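Local coordinates for putative sugar binding protein (PDB 3KEZ), which probably binds sugars or other nutrients at the outer membrane as a member of the SusD family, and carries a calcium ion, at residues S21-T26 with N93-N98; G29-M34 with K116-A121; G52-A57 with G396-D401; Y68-T73 with V409-V414. One frame throughout, in Å; residues are numbered along the deposited sequence. Where two conformers were deposited one is given.

Overall arrangement
From the N terminus, helix 20-34 takes part in two contacts in turn. Interaction 1 closes the loop from its first turns (21-26) to 93-98, in the last part of helix 80-96 and just beyond; interaction 2 closes the one from 29-34 to 116-121. The two touch, their centres 9 Å apart, within one helical region. The chain then supplies 52-57 and 68-73, whose partners 396-401 and 409-414 come more than 330 residues later, so interactions 3 and 4 join the early part of the chain to its late part. These also touch, their centres 10 Å apart, across the chain's centre from the first pair. None of the four loops nests in another: every pair crosses.

Interaction 1: S21-T26 with N93-N98; sequences SDIEFT and NLILMN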
loop_
_atom_site.group_PDB
_atom_site.type_symbol
_atom_site.label_atom_id
_atom_site.label_comp_id
_atom_site.label_asym_id
_atom_site.label_seq_id
_atom_site.Cartn_x
_atom_site.Cartn_y
_atom_site.Cartn_z
ATOM N N SER A 21 -19.427 21.317 -5.829
ATOM C CA SER A 21 -18.685 21.517 -4.608
ATOM C C SER A 21 -19.105 20.504 -3.528
ATOM O O SER A 21 -18.345 20.244 -2.585
ATOM C CB SER A 21 -18.915 22.948 -4.131
ATOM O OG SER A 21 -20.282 23.171 -3.898
ATOM N N ASP A 22 -20.298 19.930 -3.672
ATOM C CA ASP A 22 -20.707 18.830 -2.799
ATOM C C ASP A 22 -19.860 17.576 -3.045
ATOM O O ASP A 22 -19.598 16.785 -2.104
ATOM C CB ASP A 22 -22.200 18.511 -2.956
ATOM C CG ASP A 22 -23.101 19.685 -2.572
ATOM O OD1 ASP A 22 -22.818 20.365 -1.544
ATOM O OD2 ASP A 22 -24.105 19.908 -3.295
ATOM N N ILE A 23 -19.461 17.376 -4.303
ATOM C CA ILE A 23 -18.588 16.267 -4.638
ATOM C C ILE A 23 -17.244 16.527 -3.989
ATOM O O ILE A 23 -16.677 15.626 -3.395
ATOM C CB ILE A 23 -18.340 16.076 -6.138
ATOM C CG1 ILE A 23 -19.672 15.884 -6.889
ATOM C CG2 ILE A 23 -17.371 14.866 -6.329
ATOM C CD1 ILE A 23 -20.413 14.658 -6.451
ATOM N N GLU A 24 -16.760 17.768 -4.074
ATOM C CA GLU A 24 -15.464 18.121 -3.495
ATOM C C GLU A 24 -15.503 17.921 -1.978
ATOM O O GLU A 24 -14.562 17.411 -1.385
ATOM C CB GLU A 24 -15.066 19.558 -3.842
ATOM C CG GLU A 24 -13.602 19.823 -3.583
ATOM N N PHE A 25 -16.615 18.303 -1.365
ATOM C CA PHE A 25 -16.833 18.101 0.065
ATOM C C PHE A 25 -16.829 16.631 0.437
ATOM O O PHE A 25 -16.224 16.227 1.434
ATOM C CB PHE A 25 -18.184 18.710 0.473
ATOM C CG PHE A 25 -18.515 18.497 1.922
ATOM C CD1 PHE A 25 -17.983 19.335 2.897
ATOM C CD2 PHE A 25 -19.331 17.449 2.314
ATOM C CE1 PHE A 25 -18.279 19.143 4.228
ATOM C CE2 PHE A 25 -19.614 17.236 3.649
ATOM C CZ PHE A 25 -19.088 18.094 4.608
ATOM N N THR A 26 -17.483 15.815 -0.380
ATOM C CA THR A 26 -17.514 14.393 -0.125
ATOM C C THR A 26 -16.094 13.819 -0.253
ATOM O O THR A 26 -15.698 13.026 0.590
ATOM C CB THR A 26 -18.509 13.663 -1.047
ATOM O OG1 THR A 26 -19.791 14.295 -0.949
ATOM C CG2 THR A 26 -18.658 12.178 -0.658
ATOM N N ASN A 93 -19.259 5.705 -3.782
ATOM C CA ASN A 93 -20.561 5.397 -4.393
ATOM C C ASN A 93 -21.494 6.576 -4.415
ATOM O O ASN A 93 -22.129 6.840 -5.436
ATOM C CB ASN A 93 -21.238 4.226 -3.665
ATOM C CG ASN A 93 -20.450 2.931 -3.811
ATOM O OD1 ASN A 93 -19.529 2.860 -4.638
ATOM N ND2 ASN A 93 -20.799 1.907 -3.031
ATOM N N LEU A 94 -21.561 7.302 -3.297
ATOM C CA LEU A 94 -22.347 8.537 -3.240
ATOM C C LEU A 94 -21.941 9.471 -4.368
ATOM O O LEU A 94 -22.810 9.992 -5.095
ATOM C CB LEU A 94 -22.192 9.242 -1.888
ATOM C CG LEU A 94 -22.970 10.554 -1.713
ATOM C CD1 LEU A 94 -24.495 10.342 -1.834
ATOM C CD2 LEU A 94 -22.620 11.212 -0.387
ATOM N N ILE A 95 -20.639 9.671 -4.538
ATOM C CA ILE A 95 -20.154 10.534 -5.603
ATOM C C ILE A 95 -20.546 9.956 -6.960
ATOM O O ILE A 95 -21.071 10.663 -7.829
ATOM C CB ILE A 95 -18.610 10.717 -5.568
ATOM C CG1 ILE A 95 -18.228 11.679 -4.461
ATOM C CG2 ILE A 95 -18.064 11.247 -6.941
ATOM C CD1 ILE A 95 -16.708 11.628 -4.062
ATOM N N LEU A 96 -20.273 8.673 -7.144
ATOM C CA LEU A 96 -20.350 8.073 -8.484
ATOM C C LEU A 96 -21.794 7.978 -8.971
ATOM O O LEU A 96 -22.038 8.120 -10.163
ATOM C CB LEU A 96 -19.609 6.725 -8.533
ATOM C CG LEU A 96 -18.097 6.933 -8.422
ATOM C CD1 LEU A 96 -17.352 5.624 -8.233
ATOM C CD2 LEU A 96 -17.587 7.778 -9.667
HETATM N N MSE A 97 -22.747 7.813 -8.044
HETATM C CA MSE A 97 -24.143 7.743 -8.411
HETATM C C MSE A 97 -24.726 9.125 -8.747
HETATM O O MSE A 97 -25.842 9.226 -9.272
HETATM C CB MSE A 97 -24.960 7.110 -7.271
HETATM C CG MSE A 97 -24.664 5.649 -6.988
HETATM SE SE MSE A 97 -25.585 5.115 -5.360
HETATM C CE MSE A 97 -27.327 4.893 -6.084
ATOM N N ASN A 98 -23.983 10.183 -8.472
ATOM C CA ASN A 98 -24.521 11.533 -8.602
ATOM C C ASN A 98 -23.765 12.426 -9.552
ATOM O O ASN A 98 -24.369 13.258 -10.229
ATOM C CB ASN A 98 -24.621 12.177 -7.212
ATOM C CG ASN A 98 -25.805 11.671 -6.446
ATOM O OD1 ASN A 98 -26.927 12.141 -6.637
ATOM N ND2 ASN A 98 -25.583 10.673 -5.606
#
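I23 and I95 meet through their CG2 methyls, I23 CG2 lying 3.7 Å from I95 CG2 and almost as near to I95 CG1, with the two side chains at a slant to one another. One turn further along helix 20-34, T26 adds its methyl: T26 CG2 rests 3.9 Å from I95 CG1 and about as far from I95 CD1, the two side chains running antiparallel alongside. I95 is therefore touched along its length, CG2 by one residue and CD1 by both. L94 contributes more lightly at the margin, its CD2 reaching T26 CG2 at 4.1 Å. No hydrogen bond joins the segments, so the contact is apolar. It is helix-against-helix packing in the N-terminal, TPR-related helical part of the SusD fold, where the CA atoms of I23 and I95 come within 6.0 Å.

Behind this first shell, polar bonds within each segment hold T26 and the end of 93-98. In T26, OG1 sits beside the backbone N (chi1 -53°), which puts CG2 anti to that N and facing I95, and turns OG1 back along its own helix to D22 O at 2.8 Å. D22 O also accepts from T26 N, and the two donors reach it from opposite faces of the carbonyl plane. On the other side, N98 ND2 returns to L94 O at 2.9 Å in a nearly straight bond (169°), within the carbonyl plane. Further out, I95 also packs on A119, L27 and I30, while D22 OD2 accepts the backbone N-H groups of N18 and V19.

Interaction 2: G29-M34 with K116-A121; sequences GIYSTM and KGQALA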
loop_
_atom_site.group_PDB
_atom_site.type_symbol
_atom_site.label_atom_id
_atom_site.label_comp_id
_atom_site.label_asym_id
_atom_site.label_seq_id
_atom_site.Cartn_x
_atom_site.Cartn_y
_atom_site.Cartn_z
ATOM N N GLY A 29 -13.998 14.570 2.830
ATOM C CA GLY A 29 -14.337 13.610 3.872
ATOM C C GLY A 29 -13.644 12.272 3.678
ATOM O O GLY A 29 -13.144 11.684 4.640
ATOM N N ILE A 30 -13.601 11.797 2.425
ATOM C CA ILE A 30 -12.965 10.507 2.117
ATOM C C ILE A 30 -11.459 10.566 2.493
ATOM O O ILE A 30 -10.976 9.744 3.220
ATOM C CB ILE A 30 -13.180 10.105 0.623
ATOM C CG1 ILE A 30 -14.638 9.668 0.383
ATOM C CG2 ILE A 30 -12.220 9.021 0.213
ATOM C CD1 ILE A 30 -15.152 9.893 -1.065
ATOM N N TYR A 31 -10.763 11.606 2.046
ATOM C CA TYR A 31 -9.341 11.738 2.300
ATOM C C TYR A 31 -9.125 11.867 3.804
ATOM O O TYR A 31 -8.208 11.268 4.342
ATOM C CB TYR A 31 -8.754 12.944 1.542
ATOM C CG TYR A 31 -8.553 12.664 0.058
ATOM C CD1 TYR A 31 -7.622 11.706 -0.381
ATOM C CD2 TYR A 31 -9.270 13.360 -0.900
ATOM C CE1 TYR A 31 -7.424 11.447 -1.737
ATOM C CE2 TYR A 31 -9.078 13.109 -2.292
ATOM C CZ TYR A 31 -8.161 12.134 -2.689
ATOM O OH TYR A 31 -7.973 11.877 -4.029
ATOM N N SER A 32 -10.011 12.571 4.509
ATOM C CA SER A 32 -9.861 12.716 5.963
ATOM C C SER A 32 -9.975 11.340 6.647
ATOM O O SER A 32 -9.186 11.016 7.556
ATOM C CB SER A 32 -10.880 13.719 6.525
ATOM O OG SER A 32 -10.906 13.677 7.938
ATOM N N THR A 33 -10.924 10.523 6.181
ATOM C CA THR A 33 -11.053 9.130 6.653
ATOM C C THR A 33 -9.799 8.286 6.384
ATOM O O THR A 33 -9.332 7.545 7.266
ATOM C CB THR A 33 -12.323 8.441 6.035
ATOM O OG1 THR A 33 -13.481 9.225 6.363
ATOM C CG2 THR A 33 -12.503 6.992 6.526
HETATM N N MSE A 34 -9.249 8.416 5.179
HETATM C CA MSE A 34 -8.039 7.691 4.803
HETATM C C MSE A 34 -6.845 8.059 5.654
HETATM O O MSE A 34 -5.940 7.241 5.790
HETATM C CB MSE A 34 -7.675 7.977 3.328
HETATM C CG MSE A 34 -8.722 7.464 2.361
HETATM SE SE MSE A 34 -8.435 7.953 0.544
HETATM C CE MSE A 34 -7.048 6.744 0.228
ATOM N N LYS A 116 -14.526 12.717 -10.496
ATOM C CA LYS A 116 -15.068 11.379 -10.701
ATOM C C LYS A 116 -13.947 10.341 -10.726
ATOM O O LYS A 116 -14.085 9.258 -10.164
ATOM C CB LYS A 116 -15.880 11.344 -12.002
ATOM C CG LYS A 116 -16.460 9.981 -12.411
ATOM C CD LYS A 116 -17.241 10.097 -13.772
ATOM C CE LYS A 116 -17.642 8.713 -14.291
ATOM N NZ LYS A 116 -18.477 8.768 -15.516
ATOM N N GLY A 117 -12.849 10.656 -11.409
ATOM C CA GLY A 117 -11.678 9.772 -11.417
ATOM C C GLY A 117 -11.097 9.501 -10.049
ATOM O O GLY A 117 -10.670 8.386 -9.728
ATOM N N GLN A 118 -11.054 10.523 -9.213
ATOM C CA GLN A 118 -10.570 10.318 -7.840
ATOM C C GLN A 118 -11.436 9.293 -7.085
ATOM O O GLN A 118 -10.916 8.376 -6.465
ATOM C CB GLN A 118 -10.481 11.648 -7.083
ATOM C CG GLN A 118 -9.416 12.609 -7.609
ATOM C CD GLN A 118 -9.342 13.850 -6.733
ATOM O OE1 GLN A 118 -9.371 13.734 -5.521
ATOM N NE2 GLN A 118 -9.238 15.018 -7.339
ATOM N N ALA A 119 -12.748 9.430 -7.208
ATOM C CA ALA A 119 -13.707 8.522 -6.568
ATOM C C ALA A 119 -13.568 7.079 -7.058
ATOM O O ALA A 119 -13.599 6.135 -6.253
ATOM C CB ALA A 119 -15.118 9.014 -6.795
ATOM N N LEU A 120 -13.399 6.913 -8.373
ATOM C CA LEU A 120 -13.157 5.609 -8.985
ATOM C C LEU A 120 -11.829 4.979 -8.512
ATOM O O LEU A 120 -11.814 3.822 -8.133
ATOM C CB LEU A 120 -13.153 5.717 -10.514
ATOM C CG LEU A 120 -14.553 5.832 -11.130
ATOM C CD1 LEU A 120 -14.501 6.307 -12.571
ATOM C CD2 LEU A 120 -15.258 4.466 -11.017
ATOM N N ALA A 121 -10.732 5.739 -8.549
ATOM C CA ALA A 121 -9.450 5.231 -8.088
ATOM C C ALA A 121 -9.468 4.799 -6.626
ATOM O O ALA A 121 -8.989 3.724 -6.277
ATOM C CB ALA A 121 -8.334 6.271 -8.357
#
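Q118 of helix 109-134 and Y31 of helix 20-34 join two helices of the N-terminal helical region of the SusD fold by a buried hydrogen bond. From its CB, 4.0 Å from Y31 OH, the Q118 side chain starts with CG anti to the carbonyl carbon (chi1 -67°) and then runs extended, drawing nearer to the phenol as it goes. CG passes Y31 OH at much the same distance, and CD closes to 3.6 Å from that oxygen. At the tip the amide divides its work. NE2 turns back one turn along its own helix to donate to D114 OD2, which holds the amide's orientation, and OE1 is presented to the tyrosine, accepting from Y31 OH at 2.8 Å. That hydroxyl also pairs with V193 N, so two bonds grip it. The ring and amide planes stand 49° apart, and the hydroxyl approaches OE1 tilted 34° from the carbonyl plane. K192 and I122 touch the tyrosine, whose side chain lies about 9 Å from that of the calcium ligand N261. Q118 OE1 lies in the plane of the Y31 ring, at its edge, 3.3 Å from Y31 CE2.

Interaction 3: G52-A57 with G396-D401; sequences GDDMQA and GHRMYD
D53 and R398 make the tight half of this contact. The guanidinium grips the carboxylate side-on: R398 NE donates to D53 OD1 at 2.8 Å (171°) and R398 NH2 to D53 OD2 at 3.0 Å, each oxygen using its syn lone pair. The two planes are only 5° apart, which lets both N-H groups point straight at the oxygens. A bend at chi2 (63°) brings the R398 chain round to this position. Close by, the CA atoms of G52 and M399 are 4.2 Å apart, and G52 N packs 3.8 Å from M399 CB; a side chain at G52 would be tight against R398 CG. The contact thus sets the loop before strand 55-57 against the start of helix 398-403, joining the early and late parts of the SusD fold through a salt-bridge network. D54 takes the looser part: its OD2 is 3.5 Å from R398 NE but well out of the guanidinium plane, so charge alone acts there, and its OD1 forms its own salt bridge with R389. An alanine at R398 removes both in-plane donors, and the buried D53 carboxylate would probably be left without its main countercharge and freer to turn. Among the residues that touch, R398 alone is partly exposed.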
loop_
_atom_site.group_PDB
_atom_site.type_symbol
_atom_site.label_atom_id
_atom_site.label_comp_id
_atom_site.label_asym_id
_atom_site.label_seq_id
_atom_site.Cartn_x
_atom_site.Cartn_y
_atom_site.Cartn_z
ATOM N N GLY A 52 5.115 -10.184 7.285
ATOM C CA GLY A 52 6.197 -10.713 6.474
ATOM C C GLY A 52 7.401 -11.229 7.239
ATOM O O GLY A 52 7.309 -11.640 8.411
ATOM N N ASP A 53 8.533 -11.203 6.545
ATOM C CA ASP A 53 9.824 -11.646 7.055
ATOM C C ASP A 53 10.868 -10.546 7.321
ATOM O O ASP A 53 11.930 -10.861 7.877
ATOM C CB ASP A 53 10.436 -12.717 6.110
ATOM C CG ASP A 53 10.571 -12.252 4.675
ATOM O OD1 ASP A 53 9.926 -11.261 4.292
ATOM O OD2 ASP A 53 11.282 -12.933 3.899
ATOM N N ASP A 54 10.559 -9.296 6.950
ATOM C CA ASP A 54 11.555 -8.207 6.931
ATOM C C ASP A 54 11.370 -7.180 8.045
ATOM O O ASP A 54 12.319 -6.477 8.405
ATOM C CB ASP A 54 11.601 -7.541 5.576
ATOM C CG ASP A 54 12.191 -8.423 4.492
ATOM O OD1 ASP A 54 12.875 -9.416 4.822
ATOM O OD2 ASP A 54 12.047 -8.064 3.279
HETATM N N MSE A 55 10.189 -7.202 8.664
HETATM C CA MSE A 55 9.857 -6.404 9.850
HETATM C C MSE A 55 9.092 -7.254 10.845
HETATM O O MSE A 55 8.486 -8.268 10.484
HETATM C CB MSE A 55 9.048 -5.141 9.477
HETATM C CG MSE A 55 9.806 -4.247 8.491
HETATM SE SE MSE A 55 9.051 -2.497 8.420
HETATM C CE MSE A 55 9.497 -2.025 10.212
ATOM N N GLN A 56 9.125 -6.833 12.108
ATOM C CA GLN A 56 8.467 -7.566 13.172
ATOM C C GLN A 56 7.980 -6.580 14.207
ATOM O O GLN A 56 8.465 -5.465 14.251
ATOM C CB GLN A 56 9.458 -8.522 13.836
ATOM C CG GLN A 56 10.749 -7.877 14.328
ATOM C CD GLN A 56 11.583 -8.840 15.075
ATOM O OE1 GLN A 56 12.464 -9.474 14.513
ATOM N NE2 GLN A 56 11.285 -9.003 16.354
ATOM N N ALA A 57 7.058 -7.016 15.060
ATOM C CA ALA A 57 6.766 -6.306 16.303
ATOM C C ALA A 57 7.998 -6.337 17.185
ATOM O O ALA A 57 8.713 -7.355 17.255
ATOM C CB ALA A 57 5.615 -6.948 17.035
ATOM N N GLY A 396 4.333 -1.416 3.382
ATOM C CA GLY A 396 3.160 -2.288 3.381
ATOM C C GLY A 396 3.033 -3.333 2.293
ATOM O O GLY A 396 1.906 -3.844 2.049
ATOM N N HIS A 397 4.165 -3.713 1.696
ATOM C CA HIS A 397 4.188 -4.648 0.556
ATOM C C HIS A 397 4.642 -6.102 0.817
ATOM O O HIS A 397 4.163 -7.032 0.148
ATOM C CB HIS A 397 5.097 -4.074 -0.508
ATOM C CG HIS A 397 4.540 -2.851 -1.152
ATOM N ND1 HIS A 397 3.954 -2.863 -2.401
ATOM C CD2 HIS A 397 4.435 -1.577 -0.694
ATOM C CE1 HIS A 397 3.527 -1.647 -2.694
ATOM N NE2 HIS A 397 3.822 -0.846 -1.683
ATOM N N ARG A 398 5.607 -6.303 1.712
ATOM C CA ARG A 398 6.395 -7.552 1.656
ATOM C C ARG A 398 5.569 -8.847 1.734
ATOM O O ARG A 398 5.765 -9.716 0.900
ATOM C CB ARG A 398 7.494 -7.571 2.724
ATOM C CG ARG A 398 8.362 -8.827 2.778
ATOM C CD ARG A 398 9.190 -9.090 1.544
ATOM N NE ARG A 398 9.947 -10.340 1.690
ATOM C CZ ARG A 398 10.609 -10.949 0.712
ATOM N NH1 ARG A 398 10.652 -10.449 -0.535
ATOM N NH2 ARG A 398 11.220 -12.083 0.972
HETATM N N MSE A 399 4.703 -9.010 2.738
HETATM C CA MSE A 399 4.033 -10.299 2.888
HETATM C C MSE A 399 3.268 -10.592 1.611
HETATM O O MSE A 399 3.358 -11.683 1.047
HETATM C CB MSE A 399 3.124 -10.342 4.107
HETATM C CG MSE A 399 2.351 -11.624 4.245
HETATM SE SE MSE A 399 0.662 -11.614 3.262
HETATM C CE MSE A 399 -0.289 -10.243 4.235
ATOM N N TYR A 400 2.543 -9.602 1.117
ATOM C CA TYR A 400 1.711 -9.803 -0.055
ATOM C C TYR A 400 2.537 -10.232 -1.277
ATOM O O TYR A 400 2.088 -11.082 -2.075
ATOM C CB TYR A 400 1.011 -8.502 -0.423
ATOM C CG TYR A 400 -0.002 -7.972 0.540
ATOM C CD1 TYR A 400 -1.112 -8.740 0.910
ATOM C CD2 TYR A 400 0.064 -6.644 0.997
ATOM C CE1 TYR A 400 -2.107 -8.197 1.747
ATOM C CE2 TYR A 400 -0.941 -6.095 1.829
ATOM C CZ TYR A 400 -2.020 -6.894 2.197
ATOM O OH TYR A 400 -3.014 -6.401 2.996
ATOM N N ASP A 401 3.725 -9.620 -1.423
ATOM C CA ASP A 401 4.587 -9.894 -2.572
ATOM C C ASP A 401 5.171 -11.292 -2.590
ATOM O O ASP A 401 5.381 -11.875 -3.654
ATOM C CB ASP A 401 5.720 -8.867 -2.655
ATOM C CG ASP A 401 5.225 -7.476 -3.001
ATOM O OD1 ASP A 401 4.184 -7.361 -3.705
ATOM O OD2 ASP A 401 5.876 -6.484 -2.547
#

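Interaction 4: Y68-T73 with V409-V414; sequences YRFNFT and VKRIDV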
loop_
_atom_site.group_PDB
_atom_site.type_symbol
_atom_site.label_atom_id
_atom_site.label_comp_id
_atom_site.label_asym_id
_atom_site.label_seq_id
_atom_site.Cartn_x
_atom_site.Cartn_y
_atom_site.Cartn_z
ATOM N N TYR A 68 1.827 -9.479 13.794
ATOM C CA TYR A 68 3.117 -10.220 13.652
ATOM C C TYR A 68 2.998 -11.684 14.124
ATOM O O TYR A 68 3.523 -12.612 13.478
ATOM C CB TYR A 68 4.241 -9.483 14.416
ATOM C CG TYR A 68 5.467 -10.301 14.687
ATOM C CD1 TYR A 68 6.294 -10.695 13.662
ATOM C CD2 TYR A 68 5.816 -10.675 15.991
ATOM C CE1 TYR A 68 7.424 -11.484 13.904
ATOM C CE2 TYR A 68 6.945 -11.447 16.243
ATOM C CZ TYR A 68 7.733 -11.862 15.201
ATOM O OH TYR A 68 8.868 -12.632 15.428
ATOM N N ARG A 69 2.320 -11.892 15.247
ATOM C CA ARG A 69 2.195 -13.204 15.843
ATOM C C ARG A 69 1.054 -14.046 15.259
ATOM O O ARG A 69 0.878 -15.216 15.667
ATOM C CB ARG A 69 2.016 -13.096 17.378
ATOM C CG ARG A 69 3.244 -12.618 18.102
ATOM C CD ARG A 69 3.090 -12.505 19.600
ATOM N NE ARG A 69 2.577 -13.736 20.197
ATOM C CZ ARG A 69 1.533 -13.840 21.022
ATOM N NH1 ARG A 69 0.843 -12.778 21.419
ATOM N NH2 ARG A 69 1.178 -15.044 21.475
ATOM N N PHE A 70 0.295 -13.466 14.333
ATOM C CA PHE A 70 -0.938 -14.050 13.838
ATOM C C PHE A 70 -1.792 -14.561 14.986
ATOM O O PHE A 70 -2.187 -15.729 15.012
ATOM C CB PHE A 70 -0.628 -15.181 12.859
ATOM C CG PHE A 70 0.128 -14.731 11.685
ATOM C CD1 PHE A 70 -0.531 -14.139 10.612
ATOM C CD2 PHE A 70 1.514 -14.853 11.642
ATOM C CE1 PHE A 70 0.174 -13.720 9.520
ATOM C CE2 PHE A 70 2.220 -14.417 10.559
ATOM C CZ PHE A 70 1.547 -13.865 9.486
ATOM N N ASN A 71 -2.064 -13.676 15.933
ATOM C CA ASN A 71 -2.697 -14.041 17.184
ATOM C C ASN A 71 -4.184 -13.734 17.222
ATOM O O ASN A 71 -4.788 -13.836 18.284
ATOM C CB ASN A 71 -2.008 -13.280 18.336
ATOM C CG ASN A 71 -2.251 -13.906 19.674
ATOM O OD1 ASN A 71 -2.191 -15.121 19.803
ATOM N ND2 ASN A 71 -2.514 -13.077 20.695
ATOM N N PHE A 72 -4.799 -13.317 16.119
ATOM C CA PHE A 72 -6.234 -12.977 16.171
ATOM C C PHE A 72 -7.140 -14.189 15.988
ATOM O O PHE A 72 -6.769 -15.182 15.323
ATOM C CB PHE A 72 -6.633 -11.906 15.145
ATOM C CG PHE A 72 -6.078 -10.519 15.435
ATOM C CD1 PHE A 72 -6.419 -9.843 16.584
ATOM C CD2 PHE A 72 -5.241 -9.902 14.529
ATOM C CE1 PHE A 72 -5.925 -8.564 16.839
ATOM C CE2 PHE A 72 -4.753 -8.637 14.778
ATOM C CZ PHE A 72 -5.096 -7.967 15.933
ATOM N N THR A 73 -8.320 -14.098 16.595
ATOM C CA THR A 73 -9.366 -15.112 16.490
ATOM C C THR A 73 -10.601 -14.455 15.918
ATOM O O THR A 73 -10.685 -13.226 15.846
ATOM C CB THR A 73 -9.843 -15.679 17.863
ATOM O OG1 THR A 73 -10.647 -14.699 18.526
ATOM C CG2 THR A 73 -8.686 -16.111 18.764
ATOM N N VAL A 409 6.671 -17.391 2.874
ATOM C CA VAL A 409 7.301 -16.461 3.824
ATOM C C VAL A 409 8.127 -17.279 4.831
ATOM O O VAL A 409 7.610 -18.201 5.495
ATOM C CB VAL A 409 6.264 -15.577 4.528
ATOM C CG1 VAL A 409 6.915 -14.716 5.645
ATOM C CG2 VAL A 409 5.442 -14.697 3.473
ATOM N N LYS A 410 9.414 -16.985 4.928
ATOM C CA LYS A 410 10.292 -17.723 5.853
ATOM C C LYS A 410 11.021 -16.723 6.768
ATOM O O LYS A 410 11.923 -16.044 6.332
ATOM C CB LYS A 410 11.298 -18.577 5.060
ATOM C CG LYS A 410 10.619 -19.799 4.423
ATOM C CD LYS A 410 11.534 -20.647 3.576
ATOM C CE LYS A 410 10.816 -21.829 2.939
ATOM N NZ LYS A 410 11.774 -22.761 2.284
ATOM N N ARG A 411 10.541 -16.574 8.000
ATOM C CA ARG A 411 11.229 -15.809 9.035
ATOM C C ARG A 411 12.473 -16.591 9.476
ATOM O O ARG A 411 12.382 -17.792 9.713
ATOM C CB ARG A 411 10.287 -15.575 10.220
ATOM C CG ARG A 411 9.145 -14.634 9.866
ATOM C CD ARG A 411 8.045 -14.689 10.851
ATOM N NE ARG A 411 7.083 -13.625 10.616
ATOM C CZ ARG A 411 5.958 -13.462 11.292
ATOM N NH1 ARG A 411 5.576 -14.319 12.261
ATOM N NH2 ARG A 411 5.210 -12.416 11.010
ATOM N N ILE A 412 13.617 -15.905 9.529
ATOM C CA ILE A 412 14.921 -16.527 9.814
ATOM C C ILE A 412 15.398 -16.073 11.199
ATOM O O ILE A 412 15.537 -14.873 11.472
ATOM C CB ILE A 412 16.001 -16.131 8.769
ATOM C CG1 ILE A 412 15.425 -16.100 7.345
ATOM C CG2 ILE A 412 17.203 -17.080 8.835
ATOM C CD1 ILE A 412 14.768 -17.365 6.931
ATOM N N ASP A 413 15.618 -16.992 12.112
ATOM C CA ASP A 413 16.014 -16.511 13.431
ATOM C C ASP A 413 17.524 -16.401 13.493
ATOM O O ASP A 413 18.186 -17.270 14.009
ATOM C CB ASP A 413 15.434 -17.355 14.572
ATOM C CG ASP A 413 15.223 -16.523 15.869
ATOM O OD1 ASP A 413 15.064 -15.252 15.825
ATOM O OD2 ASP A 413 15.253 -17.153 16.936
ATOM N N VAL A 414 18.051 -15.352 12.885
ATOM C CA VAL A 414 19.478 -15.041 12.942
ATOM C C VAL A 414 19.655 -13.851 13.872
ATOM O O VAL A 414 18.733 -13.047 14.034
ATOM C CB VAL A 414 20.081 -14.723 11.557
ATOM C CG1 VAL A 414 20.206 -15.989 10.749
ATOM C CG2 VAL A 414 19.237 -13.687 10.802
#
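Y68 lies in the last turn of the short helix 65-68 and F70, with positive phi (46°), is the first residue to leave helical backbone angles, in a Schellman motif; the CA atoms of Y68 and R411, the nearest across the segments, are 10.9 Å apart. The gap is spanned by R411, whose chain runs extended from CG to NE and brings the guanidinium to the helix end. Both of its terminal nitrogens converge on one atom: R411 NH1 reaches Y68 O at 2.9 Å, nearly in line with the C=O bond, and R411 NH2 reaches it at 3.0 Å on a lone pair. Sharing an acceptor costs straightness, the NH1 bond measuring 141° at its hydrogen. The Y68 ring turns over the same group, CE1 above the centre of one face and 3.6 Å from R411 CZ, with the planes 38° apart. Obliquely placed, F70 CE2 comes within 3.6 Å of R411 NH2. This contact ties the late two-stranded antiparallel sheet of 409-410 and 430-431 to the early helix 65-68. A methionine in place of R411 takes away both donors, and Y68 O would probably be left without these mates and the Y68 ring without the flat group it covers. R411 NE also donates to G52 O, and R411 NH1 to Y428 O; the carbonyls of Y68, Y428 and G52 thus surround the buried cation and probably help to offset its burial.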